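Glycosyl hydrolase family 2, TIM barrel domain protein (Faecalibacterium prausnitzii A2-165, PDB 6ED2) probably cleaves glucuronic acid from beta-glucuronides as a family 2 glycoside hydrolase, an activity by which gut bacteria can reactivate drugs. Local coordinates at residues 108-113 with 142-147; 534-539 with 575-580. One frame throughout, in Å; residues are numbered along the deposited sequence.

Contact 1. Residues 108-113 with 142-147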
loop_
_atom_site.group_PDB
_atom_site.type_symbol
_atom_site.label_atom_id
_atom_site.label_comp_id
_atom_site.label_asym_id
_atom_site.label_seq_id
_atom_site.Cartn_x
_atom_site.Cartn_y
_atom_site.Cartn_z
ATOM N N TRP A 108 22.351 -49.547 21.512
ATOM C CA TRP A 108 22.557 -48.644 20.396
ATOM C C TRP A 108 23.366 -47.436 20.854
ATOM O O TRP A 108 23.389 -47.091 22.036
ATOM C CB TRP A 108 21.225 -48.137 19.871
ATOM C CG TRP A 108 20.596 -48.808 18.713
ATOM C CD1 TRP A 108 20.790 -48.514 17.400
ATOM C CD2 TRP A 108 19.567 -49.803 18.753
ATOM N NE1 TRP A 108 19.977 -49.295 16.612
ATOM C CE2 TRP A 108 19.214 -50.094 17.421
ATOM C CE3 TRP A 108 18.935 -50.500 19.784
ATOM C CZ2 TRP A 108 18.251 -51.043 17.090
ATOM C CZ3 TRP A 108 17.979 -51.448 19.455
ATOM C CH2 TRP A 108 17.646 -51.707 18.118
ATOM N N ASP A 109 24.020 -46.776 19.903
ATOM C CA ASP A 109 24.515 -45.430 20.157
ATOM C C ASP A 109 23.352 -44.444 20.155
ATOM O O ASP A 109 22.464 -44.518 19.300
ATOM C CB ASP A 109 25.546 -45.025 19.105
ATOM C CG ASP A 109 26.962 -44.933 19.676
ATOM O OD1 ASP A 109 27.160 -45.042 20.918
ATOM O OD2 ASP A 109 27.884 -44.784 18.860
ATOM N N ILE A 110 23.361 -43.527 21.117
ATOM C CA ILE A 110 22.319 -42.516 21.266
ATOM C C ILE A 110 22.935 -41.171 20.935
ATOM O O ILE A 110 23.833 -40.701 21.652
ATOM C CB ILE A 110 21.715 -42.487 22.682
ATOM C CG1 ILE A 110 21.493 -43.905 23.233
ATOM C CG2 ILE A 110 20.395 -41.713 22.652
ATOM C CD1 ILE A 110 20.562 -44.739 22.392
ATOM N N VAL A 111 22.436 -40.541 19.868
ATOM C CA VAL A 111 23.044 -39.348 19.294
ATOM C C VAL A 111 21.965 -38.309 19.011
ATOM O O VAL A 111 20.953 -38.624 18.371
ATOM C CB VAL A 111 23.809 -39.680 17.990
ATOM C CG1 VAL A 111 24.578 -38.459 17.498
ATOM C CG2 VAL A 111 24.742 -40.899 18.172
ATOM N N LEU A 112 22.211 -37.066 19.435
ATOM C CA LEU A 112 21.393 -35.911 19.065
ATOM C C LEU A 112 21.987 -35.200 17.853
ATOM O O LEU A 112 23.190 -34.942 17.817
ATOM C CB LEU A 112 21.310 -34.929 20.230
ATOM C CG LEU A 112 20.630 -35.480 21.474
ATOM C CD1 LEU A 112 20.914 -34.575 22.653
ATOM C CD2 LEU A 112 19.124 -35.625 21.217
ATOM N N ARG A 113 21.151 -34.884 16.864
ATOM C CA ARG A 113 21.549 -34.061 15.727
ATOM C C ARG A 113 20.849 -32.707 15.786
ATOM O O ARG A 113 19.620 -32.637 15.937
ATOM C CB ARG A 113 21.224 -34.738 14.392
ATOM C CG ARG A 113 21.148 -33.742 13.202
ATOM C CD ARG A 113 22.542 -33.212 12.746
ATOM N NE ARG A 113 23.403 -34.279 12.228
ATOM C CZ ARG A 113 23.463 -34.669 10.952
ATOM N NH1 ARG A 113 22.706 -34.086 10.020
ATOM N NH2 ARG A 113 24.282 -35.662 10.601
ATOM N N ALA A 142 25.732 -34.731 18.946
ATOM C CA ALA A 142 26.155 -34.936 20.327
ATOM C C ALA A 142 25.851 -36.374 20.714
ATOM O O ALA A 142 24.683 -36.785 20.705
ATOM C CB ALA A 142 25.453 -33.972 21.282
ATOM N N THR A 143 26.895 -37.136 21.043
ATOM C CA THR A 143 26.726 -38.525 21.446
ATOM C C THR A 143 26.393 -38.577 22.927
ATOM O O THR A 143 27.114 -38.001 23.748
ATOM C CB THR A 143 27.987 -39.334 21.147
ATOM O OG1 THR A 143 28.049 -39.611 19.742
ATOM C CG2 THR A 143 27.977 -40.664 21.905
ATOM N N VAL A 144 25.276 -39.227 23.277
ATOM C CA VAL A 144 24.843 -39.164 24.674
ATOM C C VAL A 144 24.583 -40.571 25.204
ATOM O O VAL A 144 23.876 -40.754 26.204
ATOM C CB VAL A 144 23.606 -38.260 24.826
ATOM C CG1 VAL A 144 23.924 -36.849 24.356
ATOM C CG2 VAL A 144 22.439 -38.825 24.058
ATOM N N THR A 145 25.195 -41.561 24.545
ATOM C CA THR A 145 24.984 -42.969 24.866
ATOM C C THR A 145 25.159 -43.267 26.350
ATOM O O THR A 145 24.340 -43.972 26.951
ATOM C CB THR A 145 25.944 -43.819 24.050
ATOM O OG1 THR A 145 25.711 -43.561 22.667
ATOM C CG2 THR A 145 25.744 -45.307 24.354
ATOM N N ASN A 146 26.225 -42.756 26.957
ATOM C CA ASN A 146 26.519 -43.064 28.351
ATOM C C ASN A 146 26.051 -41.993 29.306
ATOM O O ASN A 146 26.410 -42.045 30.481
ATOM C CB ASN A 146 28.016 -43.293 28.549
ATOM C CG ASN A 146 28.534 -44.414 27.691
ATOM O OD1 ASN A 146 29.528 -44.257 26.988
ATOM N ND2 ASN A 146 27.840 -45.551 27.714
ATOM N N ILE A 147 25.269 -41.021 28.836
ATOM C CA ILE A 147 24.762 -39.967 29.696
ATOM C C ILE A 147 23.262 -40.098 29.961
ATOM O O ILE A 147 22.786 -39.634 31.003
ATOM C CB ILE A 147 25.091 -38.585 29.086
ATOM C CG1 ILE A 147 26.579 -38.502 28.742
ATOM C CG2 ILE A 147 24.723 -37.478 30.035
ATOM C CD1 ILE A 147 27.482 -38.615 29.960
HETATM O O HOH W 1 28.929 -41.982 18.558
#
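Trp108 meets Thr145 through its backbone, the carbonyl O resting against methyl CG2 at 3.8 Å, while its indole leads off and gives its NE1 hydrogen to the carbonyl of Thr36. At Asp109 the side chain turns back toward the same threonine: Thr145 OG1 donates to Asp109 OD1 over 2.7 Å, reaching it from above the carboxylate plane by 40°. The other oxygen, OD2, has a salt bridge to Arg209 and accepts from a water that also bonds Thr143 OG1, so the carboxylate is held at both ends. Ile110 N completes the grip on Thr145 OG1, donating to it at 2.8 Å in a nearly straight bond. Thr145 OG1 stands beside its backbone N and anti to the carbonyl carbon (chi1 -58°), where it can meet both partners. Ile110 O then takes the amide of Val144 at 2.6 Å, a short bond almost in line with the carbonyl, and the two side chains cross at about a right angle, touching through CG2 of each. Here the segments run antiparallel, strand 109-114 being flanked by 140-143 on one edge and 200-205 on the other, within the antiparallel beta-sheet of the family 2 sugar-binding domain. Val111 faces Thr143 in a non-hydrogen-bonded pair; methyl CG2 of Val111 lies 3.9 Å from Thr143 OG1, and Val111 CA makes a CA-H...O contact with Ala142 O. Leu112 and Ala142 form the hydrogen-bonded pair, exchanging two backbone bonds of 2.8 Å, Leu112 N to Ala142 O and Ala142 N to Leu112 O. Leu112 CD1 reaches Val144 CG1 at 4.1 Å, and Val125 of strand 120-125 packs on both residues.

Contact 2. Residues 534-539 with 575-580; sequences TEYGTD and QGELVW
Trp580 turns CG away from its own amide (chi1 -162°) and Glu535 extends its chain beyond CG, which sets the glutamate alongside the indole, both heading in one direction. The carboxylate stacks on the indole with planes only 10° apart, Glu535 CD sitting 3.7 Å from Trp580 CD2, over one face and offset toward the rim. Tyr536 places CG between backbone N and carbonyl carbon (chi1 67°), and its ring comes over Val579: methyl CG2 makes a CH-pi contact 3.8 Å from the Tyr536 ring centroid. That methyl is also pressed to Tyr536 O at 3.1 Å, and Trp580 N donates to this same carbonyl oxygen over 2.9 Å. Gly537 has to be glycine: a CB would clash with Trp580 O and, at these backbone angles, jam against Tyr536 O as well. These strands, 531-535 and 574-580, are parallel neighbours in the TIM barrel, and the contact lies toward their C-terminal ends, the side on which such barrels carry their active sites. Replacing Trp580 with an alanine would probably open a gap against one face of the carboxylate, leaving its position to the polar partners alone. Arg353 forms a salt bridge with Glu535 OE2, Tyr497 hydrogen-bonds Glu535 OE1, and a glycerol, probably from the crystallisation liquor, also bonds OE1, consistent with a side chain lining a pocket.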
loop_
_atom_site.group_PDB
_atom_site.type_symbol
_atom_site.label_atom_id
_atom_site.label_comp_id
_atom_site.label_asym_id
_atom_site.label_seq_id
_atom_site.Cartn_x
_atom_site.Cartn_y
_atom_site.Cartn_z
ATOM N N THR A 534 25.973 -12.461 -9.707
ATOM C CA THR A 534 25.331 -13.045 -8.549
ATOM C C THR A 534 24.508 -12.038 -7.760
ATOM O O THR A 534 23.747 -12.449 -6.877
ATOM C CB THR A 534 26.383 -13.693 -7.632
ATOM O OG1 THR A 534 27.541 -12.851 -7.576
ATOM C CG2 THR A 534 26.773 -15.064 -8.173
ATOM N N GLU A 535 24.649 -10.740 -8.032
ATOM C CA GLU A 535 23.730 -9.745 -7.489
ATOM C C GLU A 535 23.590 -8.597 -8.470
ATOM O O GLU A 535 24.542 -8.237 -9.173
ATOM C CB GLU A 535 24.178 -9.176 -6.136
ATOM C CG GLU A 535 24.195 -10.205 -5.043
ATOM C CD GLU A 535 24.403 -9.618 -3.693
ATOM O OE1 GLU A 535 24.157 -8.397 -3.534
ATOM O OE2 GLU A 535 24.797 -10.393 -2.791
ATOM N N TYR A 536 22.394 -8.015 -8.472
ATOM C CA TYR A 536 21.987 -6.801 -9.165
ATOM C C TYR A 536 20.489 -6.632 -8.916
ATOM O O TYR A 536 19.781 -7.601 -8.608
ATOM C CB TYR A 536 22.305 -6.852 -10.661
ATOM C CG TYR A 536 21.534 -7.869 -11.491
ATOM C CD1 TYR A 536 20.516 -7.453 -12.350
ATOM C CD2 TYR A 536 21.836 -9.223 -11.445
ATOM C CE1 TYR A 536 19.817 -8.354 -13.128
ATOM C CE2 TYR A 536 21.152 -10.141 -12.238
ATOM C CZ TYR A 536 20.141 -9.700 -13.079
ATOM O OH TYR A 536 19.441 -10.592 -13.875
ATOM N N GLY A 537 20.029 -5.383 -8.995
ATOM C CA GLY A 537 18.641 -5.077 -8.715
ATOM C C GLY A 537 18.434 -3.734 -8.035
ATOM O O GLY A 537 19.397 -3.019 -7.730
ATOM N N THR A 538 17.175 -3.366 -7.801
ATOM C CA THR A 538 16.858 -2.110 -7.143
ATOM C C THR A 538 15.762 -2.373 -6.128
ATOM O O THR A 538 14.911 -3.247 -6.321
ATOM C CB THR A 538 16.378 -1.003 -8.117
ATOM O OG1 THR A 538 15.053 -1.295 -8.592
ATOM C CG2 THR A 538 17.321 -0.834 -9.290
ATOM N N ASP A 539 15.791 -1.607 -5.047
ATOM C CA ASP A 539 14.688 -1.647 -4.113
ATOM C C ASP A 539 13.464 -1.071 -4.809
ATOM O O ASP A 539 13.544 -0.026 -5.467
ATOM C CB ASP A 539 15.023 -0.849 -2.852
ATOM C CG ASP A 539 16.065 -1.526 -1.987
ATOM O OD1 ASP A 539 15.700 -2.209 -1.006
ATOM O OD2 ASP A 539 17.264 -1.363 -2.275
ATOM N N GLN A 575 27.756 -15.873 -18.570
ATOM C CA GLN A 575 27.094 -17.163 -18.716
ATOM C C GLN A 575 26.052 -17.417 -17.639
ATOM O O GLN A 575 25.568 -18.549 -17.509
ATOM C CB GLN A 575 28.138 -18.282 -18.727
ATOM C CG GLN A 575 28.996 -18.270 -19.976
ATOM C CD GLN A 575 28.202 -18.641 -21.212
ATOM O OE1 GLN A 575 27.448 -19.609 -21.194
ATOM N NE2 GLN A 575 28.370 -17.875 -22.296
ATOM N N GLY A 576 25.681 -16.401 -16.876
ATOM C CA GLY A 576 24.664 -16.594 -15.871
ATOM C C GLY A 576 24.220 -15.291 -15.250
ATOM O O GLY A 576 25.024 -14.361 -15.115
ATOM N N GLU A 577 22.939 -15.213 -14.877
ATOM C CA GLU A 577 22.385 -14.051 -14.184
ATOM C C GLU A 577 21.586 -14.551 -12.992
ATOM O O GLU A 577 20.580 -15.249 -13.156
ATOM C CB GLU A 577 21.512 -13.200 -15.115
ATOM C CG GLU A 577 20.476 -14.004 -15.897
ATOM C CD GLU A 577 19.893 -13.223 -17.064
ATOM O OE1 GLU A 577 20.620 -12.987 -18.067
ATOM O OE2 GLU A 577 18.705 -12.841 -16.975
ATOM N N LEU A 578 22.038 -14.219 -11.799
ATOM C CA LEU A 578 21.302 -14.524 -10.585
ATOM C C LEU A 578 21.021 -13.175 -9.955
ATOM O O LEU A 578 21.955 -12.463 -9.559
ATOM C CB LEU A 578 22.082 -15.446 -9.646
ATOM C CG LEU A 578 22.606 -16.751 -10.244
ATOM C CD1 LEU A 578 23.289 -17.564 -9.158
ATOM C CD2 LEU A 578 21.536 -17.579 -10.916
ATOM N N VAL A 579 19.743 -12.802 -9.914
ATOM C CA VAL A 579 19.363 -11.453 -9.516
ATOM C C VAL A 579 19.212 -11.425 -8.005
ATOM O O VAL A 579 18.920 -12.444 -7.371
ATOM C CB VAL A 579 18.076 -11.008 -10.254
ATOM C CG1 VAL A 579 16.852 -11.790 -9.762
ATOM C CG2 VAL A 579 17.853 -9.498 -10.130
ATOM N N TRP A 580 19.453 -10.258 -7.411
ATOM C CA TRP A 580 19.195 -10.032 -5.993
ATOM C C TRP A 580 17.848 -9.330 -5.842
ATOM O O TRP A 580 17.671 -8.230 -6.363
ATOM C CB TRP A 580 20.294 -9.167 -5.398
ATOM C CG TRP A 580 20.388 -9.195 -3.913
ATOM C CD1 TRP A 580 20.144 -8.163 -3.056
ATOM C CD2 TRP A 580 20.806 -10.298 -3.110
ATOM N NE1 TRP A 580 20.382 -8.558 -1.765
ATOM C CE2 TRP A 580 20.782 -9.871 -1.771
ATOM C CE3 TRP A 580 21.186 -11.615 -3.396
ATOM C CZ2 TRP A 580 21.128 -10.711 -0.712
ATOM C CZ3 TRP A 580 21.518 -12.448 -2.350
ATOM C CH2 TRP A 580 21.491 -11.991 -1.020
#

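In the fold
From the N terminus the chain first meets contact 1, where 142-147 returns to 108-113 after 28 intervening residues that include strands 120-125 and 128-134, closing an all-beta excursion within the sugar-binding domain. It then passes through the four-stranded sheet of 238-295 before entering the TIM barrel. Contact 2 lies near the end of that barrel: from 534-539 the chain runs through helix 554-570 and comes back as 575-580, a beta-alpha-beta crossover whose last strand also pairs with 312-320 and so closes the barrel. The two loops follow in series, neither nested nor crossed, their centres about 44 Å apart on opposite sides of the chain's centre.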